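PDB 2R6H: NADH:ubiquinone oxidoreductase, Na translocating, F subunit from Porphyromonas gingivalis, which belongs to the flavoprotein oxidoreductases, here as a fragment that holds FAD and pairs an antiparallel flavin-binding sheet with a probable nicotinamide-nucleotide-binding domain. Local coordinates for residues T36-K48 with K140-I152. Numbering follows the deposited sequence. Where two conformers were deposited one is given.
With FAD (flavin-adenine dinucleotide), chain H.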
# COMPACT_ATOMS: atom_id res chain seq x y z
N THR A 36 -16.98 13.32 -9.52
CA THR A 36 -15.82 13.51 -8.65
C THR A 36 -16.06 12.98 -7.23
O THR A 36 -17.16 13.10 -6.68
CB THR A 36 -15.36 15.00 -8.63
OG1 THR A 36 -14.29 15.19 -9.56
CG2 THR A 36 -14.88 15.42 -7.24
N MSE A 37 -15.03 12.36 -6.65
CA MSE A 37 -15.08 11.93 -5.26
C MSE A 37 -14.26 12.86 -4.35
O MSE A 37 -13.03 12.94 -4.47
CB MSE A 37 -14.61 10.49 -5.11
CG MSE A 37 -14.90 9.88 -3.75
SE MSE A 37 -13.81 8.30 -3.39
CE MSE A 37 -14.59 7.07 -4.70
N ASN A 38 -14.97 13.57 -3.48
CA ASN A 38 -14.36 14.39 -2.45
C ASN A 38 -13.91 13.48 -1.34
O ASN A 38 -14.74 12.81 -0.74
CB ASN A 38 -15.38 15.36 -1.88
CG ASN A 38 -16.17 16.08 -2.95
OD1 ASN A 38 -15.67 16.32 -4.05
ND2 ASN A 38 -17.42 16.45 -2.63
N PHE A 39 -12.62 13.44 -1.05
CA PHE A 39 -12.16 12.63 0.07
C PHE A 39 -11.00 13.26 0.81
O PHE A 39 -10.31 14.09 0.25
CB PHE A 39 -11.81 11.21 -0.39
CG PHE A 39 -10.61 11.14 -1.31
CD1 PHE A 39 -9.38 10.74 -0.83
CD2 PHE A 39 -10.73 11.46 -2.65
CE1 PHE A 39 -8.29 10.66 -1.67
CE2 PHE A 39 -9.62 11.38 -3.49
CZ PHE A 39 -8.41 10.98 -3.01
N LYS A 40 -10.81 12.88 2.06
CA LYS A 40 -9.62 13.30 2.79
C LYS A 40 -8.54 12.22 2.66
O LYS A 40 -8.87 11.03 2.59
CB LYS A 40 -9.96 13.62 4.26
CG LYS A 40 -10.90 14.82 4.43
CD LYS A 40 -11.14 15.21 5.89
CE LYS A 40 -10.02 16.12 6.48
NZ LYS A 40 -10.28 17.61 6.34
N SER A 41 -7.26 12.61 2.61
CA SER A 41 -6.18 11.66 2.28
C SER A 41 -6.02 10.57 3.30
O SER A 41 -5.79 10.84 4.48
CB SER A 41 -4.86 12.39 2.13
OG SER A 41 -5.08 13.62 1.49
N GLY A 42 -6.10 9.32 2.85
CA GLY A 42 -6.03 8.22 3.78
C GLY A 42 -7.38 7.56 3.96
O GLY A 42 -7.47 6.54 4.65
N SER A 43 -8.41 8.12 3.35
CA SER A 43 -9.73 7.47 3.33
C SER A 43 -9.72 6.33 2.32
O SER A 43 -8.82 6.25 1.47
CB SER A 43 -10.84 8.46 2.99
OG SER A 43 -11.41 9.04 4.15
N TYR A 44 -10.71 5.45 2.41
CA TYR A 44 -10.75 4.32 1.50
C TYR A 44 -12.07 4.23 0.78
O TYR A 44 -13.05 4.86 1.18
CB TYR A 44 -10.49 3.00 2.23
CG TYR A 44 -11.53 2.65 3.27
CD1 TYR A 44 -12.60 1.81 2.98
CD2 TYR A 44 -11.42 3.14 4.56
CE1 TYR A 44 -13.54 1.48 3.94
CE2 TYR A 44 -12.36 2.81 5.53
CZ TYR A 44 -13.42 1.98 5.22
OH TYR A 44 -14.34 1.67 6.19
N ALA A 45 -12.09 3.45 -0.29
CA ALA A 45 -13.30 3.22 -1.07
C ALA A 45 -13.67 1.74 -1.03
O ALA A 45 -12.96 0.94 -0.42
CB ALA A 45 -13.10 3.69 -2.50
N GLN A 46 -14.77 1.38 -1.67
CA GLN A 46 -15.19 -0.01 -1.66
C GLN A 46 -15.58 -0.49 -3.03
O GLN A 46 -16.36 0.16 -3.72
CB GLN A 46 -16.36 -0.18 -0.73
CG GLN A 46 -16.12 0.38 0.60
CD GLN A 46 -17.05 -0.21 1.61
OE1 GLN A 46 -18.26 -0.18 1.43
NE2 GLN A 46 -16.49 -0.77 2.67
N ILE A 47 -15.06 -1.66 -3.41
CA ILE A 47 -15.39 -2.27 -4.68
C ILE A 47 -16.47 -3.31 -4.50
O ILE A 47 -16.45 -4.06 -3.53
CB ILE A 47 -14.19 -2.97 -5.32
CG1 ILE A 47 -12.94 -2.11 -5.23
CG2 ILE A 47 -14.50 -3.31 -6.78
CD1 ILE A 47 -13.09 -0.77 -5.90
N LYS A 48 -17.42 -3.35 -5.43
CA LYS A 48 -18.34 -4.47 -5.49
C LYS A 48 -17.66 -5.57 -6.25
O LYS A 48 -17.25 -5.39 -7.40
CB LYS A 48 -19.68 -4.09 -6.15
CG LYS A 48 -20.74 -3.63 -5.15
CD LYS A 48 -22.16 -3.68 -5.72
CE LYS A 48 -23.16 -3.02 -4.77
NZ LYS A 48 -24.56 -3.01 -5.30
N LYS A 140 -15.57 -2.44 -16.24
CA LYS A 140 -16.37 -1.62 -15.34
C LYS A 140 -16.38 -2.18 -13.92
O LYS A 140 -16.48 -3.39 -13.71
CB LYS A 140 -17.82 -1.51 -15.85
CG LYS A 140 -17.99 -0.90 -17.24
CD LYS A 140 -17.20 0.40 -17.40
CE LYS A 140 -17.74 1.27 -18.52
NZ LYS A 140 -19.22 1.50 -18.36
N VAL A 141 -16.29 -1.28 -12.95
CA VAL A 141 -16.41 -1.67 -11.55
C VAL A 141 -17.36 -0.74 -10.83
O VAL A 141 -17.43 0.45 -11.15
CB VAL A 141 -15.07 -1.58 -10.83
CG1 VAL A 141 -14.42 -2.93 -10.78
CG2 VAL A 141 -14.18 -0.55 -11.52
N MSE A 142 -18.08 -1.28 -9.85
CA MSE A 142 -18.91 -0.46 -8.97
C MSE A 142 -18.09 -0.06 -7.77
O MSE A 142 -17.47 -0.90 -7.13
CB MSE A 142 -20.13 -1.24 -8.51
CG MSE A 142 -21.01 -1.72 -9.63
SE MSE A 142 -21.88 -0.26 -10.61
CE MSE A 142 -21.97 -1.11 -12.39
N MSE A 143 -18.09 1.23 -7.46
CA MSE A 143 -17.23 1.72 -6.40
C MSE A 143 -17.91 2.79 -5.57
O MSE A 143 -18.54 3.69 -6.10
CB MSE A 143 -15.95 2.28 -7.00
CG MSE A 143 -14.88 2.48 -5.98
SE MSE A 143 -13.20 3.11 -6.73
CE MSE A 143 -13.76 4.93 -7.19
N SER A 144 -17.78 2.68 -4.26
CA SER A 144 -18.35 3.68 -3.37
C SER A 144 -17.29 4.28 -2.46
O SER A 144 -16.26 3.66 -2.20
CB SER A 144 -19.48 3.09 -2.52
OG SER A 144 -19.11 1.86 -1.92
N GLY A 145 -17.54 5.49 -1.98
CA GLY A 145 -16.64 6.15 -1.06
C GLY A 145 -17.02 7.60 -0.88
O GLY A 145 -18.00 8.04 -1.49
N PRO A 146 -16.26 8.35 -0.06
CA PRO A 146 -15.09 7.85 0.68
C PRO A 146 -15.51 7.28 2.03
O PRO A 146 -16.60 7.59 2.49
CB PRO A 146 -14.27 9.12 0.92
CG PRO A 146 -15.11 10.26 0.43
CD PRO A 146 -16.49 9.76 0.25
N TYR A 147 -14.65 6.49 2.65
CA TYR A 147 -14.90 6.07 4.01
C TYR A 147 -13.65 6.31 4.85
O TYR A 147 -12.58 6.56 4.30
CB TYR A 147 -15.25 4.59 4.07
CG TYR A 147 -16.40 4.19 3.18
CD1 TYR A 147 -16.18 3.81 1.86
CD2 TYR A 147 -17.71 4.20 3.65
CE1 TYR A 147 -17.22 3.45 1.04
CE2 TYR A 147 -18.77 3.84 2.83
CZ TYR A 147 -18.52 3.46 1.52
OH TYR A 147 -19.56 3.09 0.69
N GLY A 148 -13.79 6.22 6.17
CA GLY A 148 -12.66 5.98 7.04
C GLY A 148 -12.22 7.23 7.78
O GLY A 148 -12.61 8.34 7.43
N ASP A 149 -11.39 7.04 8.80
CA ASP A 149 -11.09 8.11 9.74
C ASP A 149 -9.60 8.44 9.74
O ASP A 149 -9.16 9.37 10.42
CB ASP A 149 -11.53 7.72 11.15
CG ASP A 149 -11.92 8.92 12.00
OD1 ASP A 149 -11.15 9.90 12.02
OD2 ASP A 149 -12.99 8.88 12.63
N PHE A 150 -8.83 7.68 8.97
CA PHE A 150 -7.37 7.74 9.04
C PHE A 150 -6.83 9.00 8.38
O PHE A 150 -6.62 9.04 7.17
CB PHE A 150 -6.75 6.50 8.39
CG PHE A 150 -5.25 6.49 8.42
CD1 PHE A 150 -4.52 6.43 7.25
CD2 PHE A 150 -4.57 6.53 9.63
CE1 PHE A 150 -3.14 6.42 7.27
CE2 PHE A 150 -3.19 6.52 9.66
CZ PHE A 150 -2.47 6.46 8.48
N HIS A 151 -6.57 10.11 9.13
CA HIS A 151 -6.25 11.40 8.53
C HIS A 151 -5.12 12.14 9.25
O HIS A 151 -4.91 11.96 10.45
CB HIS A 151 -7.49 12.31 8.48
CG HIS A 151 -8.67 11.70 7.77
ND1 HIS A 151 -9.94 11.71 8.30
CD2 HIS A 151 -8.77 11.08 6.57
CE1 HIS A 151 -10.77 11.10 7.46
NE2 HIS A 151 -10.08 10.71 6.41
N ILE A 152 -4.44 13.02 8.51
CA ILE A 152 -3.39 13.86 9.07
C ILE A 152 -3.92 14.70 10.23
O ILE A 152 -5.03 15.22 10.18
CB ILE A 152 -2.78 14.79 8.01
CG1 ILE A 152 -2.46 14.01 6.73
CG2 ILE A 152 -1.54 15.48 8.55
CD1 ILE A 152 -2.26 14.88 5.51
PA FAD H . -10.15 -12.77 1.24
O1A FAD H . -10.76 -11.78 2.23
O2A FAD H . -11.16 -13.70 0.57
O5B FAD H . -8.99 -13.65 1.96
C5B FAD H . -7.80 -13.04 2.45
C4B FAD H . -6.70 -14.07 2.63
O4B FAD H . -7.12 -15.06 3.56
C3B FAD H . -6.36 -14.79 1.34
O3B FAD H . -4.97 -14.78 1.17
C2B FAD H . -6.84 -16.21 1.52
O2B FAD H . -5.92 -17.11 0.94
C1B FAD H . -6.86 -16.36 3.04
N9A FAD H . -7.83 -17.37 3.55
C8A FAD H . -9.16 -17.52 3.22
N7A FAD H . -9.67 -18.57 3.92
C5A FAD H . -8.68 -19.09 4.70
C6A FAD H . -8.63 -20.16 5.61
N6A FAD H . -9.69 -20.95 5.78
N1A FAD H . -7.44 -20.46 6.26
C2A FAD H . -6.30 -19.71 6.02
N3A FAD H . -6.35 -18.65 5.13
C4A FAD H . -7.52 -18.35 4.47
N1 FAD H . -5.74 -4.00 0.71
C2 FAD H . -4.98 -3.55 -0.34
O2 FAD H . -4.40 -4.38 -1.02
N3 FAD H . -4.89 -2.19 -0.59
C4 FAD H . -5.56 -1.26 0.20
O4 FAD H . -5.51 -0.03 0.01
C4X FAD H . -6.32 -1.73 1.25
N5 FAD H . -6.99 -0.81 2.03
C5X FAD H . -7.75 -1.28 3.09
C6 FAD H . -8.41 -0.35 3.89
C7 FAD H . -9.19 -0.77 4.96
C7M FAD H . -9.89 0.26 5.79
C8 FAD H . -9.29 -2.14 5.23
C8M FAD H . -10.12 -2.62 6.38
C9 FAD H . -8.62 -3.06 4.43
C9A FAD H . -7.85 -2.64 3.36
N10 FAD H . -7.18 -3.56 2.56
C10 FAD H . -6.41 -3.10 1.51
C1' FAD H . -7.40 -5.04 2.66
C2' FAD H . -8.47 -5.42 1.65
O2' FAD H . -9.67 -4.76 1.98
C3' FAD H . -8.73 -6.92 1.62
O3' FAD H . -8.77 -7.46 2.92
C4' FAD H . -7.66 -7.61 0.78
O4' FAD H . -7.88 -7.21 -0.55
C5' FAD H . -7.78 -9.12 0.85
O5' FAD H . -9.14 -9.45 0.72
P FAD H . -9.60 -10.52 -0.39
O1P FAD H . -11.10 -10.45 -0.60
O2P FAD H . -8.83 -10.31 -1.66
O3P FAD H . -9.20 -11.93 0.23
O HOH W 1 -9.14 5.91 6.55
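With chi1 of 63°, Tyr44 carries its ring between its own backbone N and carbonyl carbon, which brings one face of that ring under CB of Tyr147; the chi1 of Tyr147, -54°, then turns its own ring onto the side chain of Gln46. The evidence for a CH-pi contact is a CB-to-centroid distance of 3.6 Å, with CB of Tyr147 lying 20° off the Tyr44 ring normal. The two rings themselves are slid apart and barely overlap. On the opposite face of Tyr44 sits the flavin methyl, C7M of FAD, 3.5 Å from Tyr44 CD2, which leaves the Tyr44 ring sandwiched between two carbons, each offset toward its rim. Gln46 crosses Tyr147 at about a right angle, its CD over one face and 3.7 Å from CE1 of Tyr147, and the Tyr147 hydroxyl shares a hydrogen bond with Ser144 OG.

These residues lie on neighbouring antiparallel strands of the FAD-binding domain, between strands 85-90 and 9-19, as in the flavin-binding barrel of the ferredoxin reductase-like flavoproteins. Tyr44 pairs with Tyr147 and Gln46 with Ser144, both hydrogen-bonded; the register slips by one residue between them, a beta bulge that takes in Gly145, Pro146 and the cis peptide joining them, opposite Ala45. Regular pairing resumes beyond it, where Gln46 N reaches Ser144 O at 2.8 Å.

On the sheet face of Ile47 and Met143 the contact is apolar: Ile47 CD1 meets Met143 CG at 3.7 Å, and the selenomethionine side chains of Met37 and Met143 cross roughly perpendicularly. Beyond the strands, in one of two conformers of His151, Ser43 OG and His151 NE2 share a hydrogen bond (3.1 Å) at the imidazole edge and Lys40 CB lies over one face, both less certain for that reason. A water bridges Gly42 O and Phe150 N.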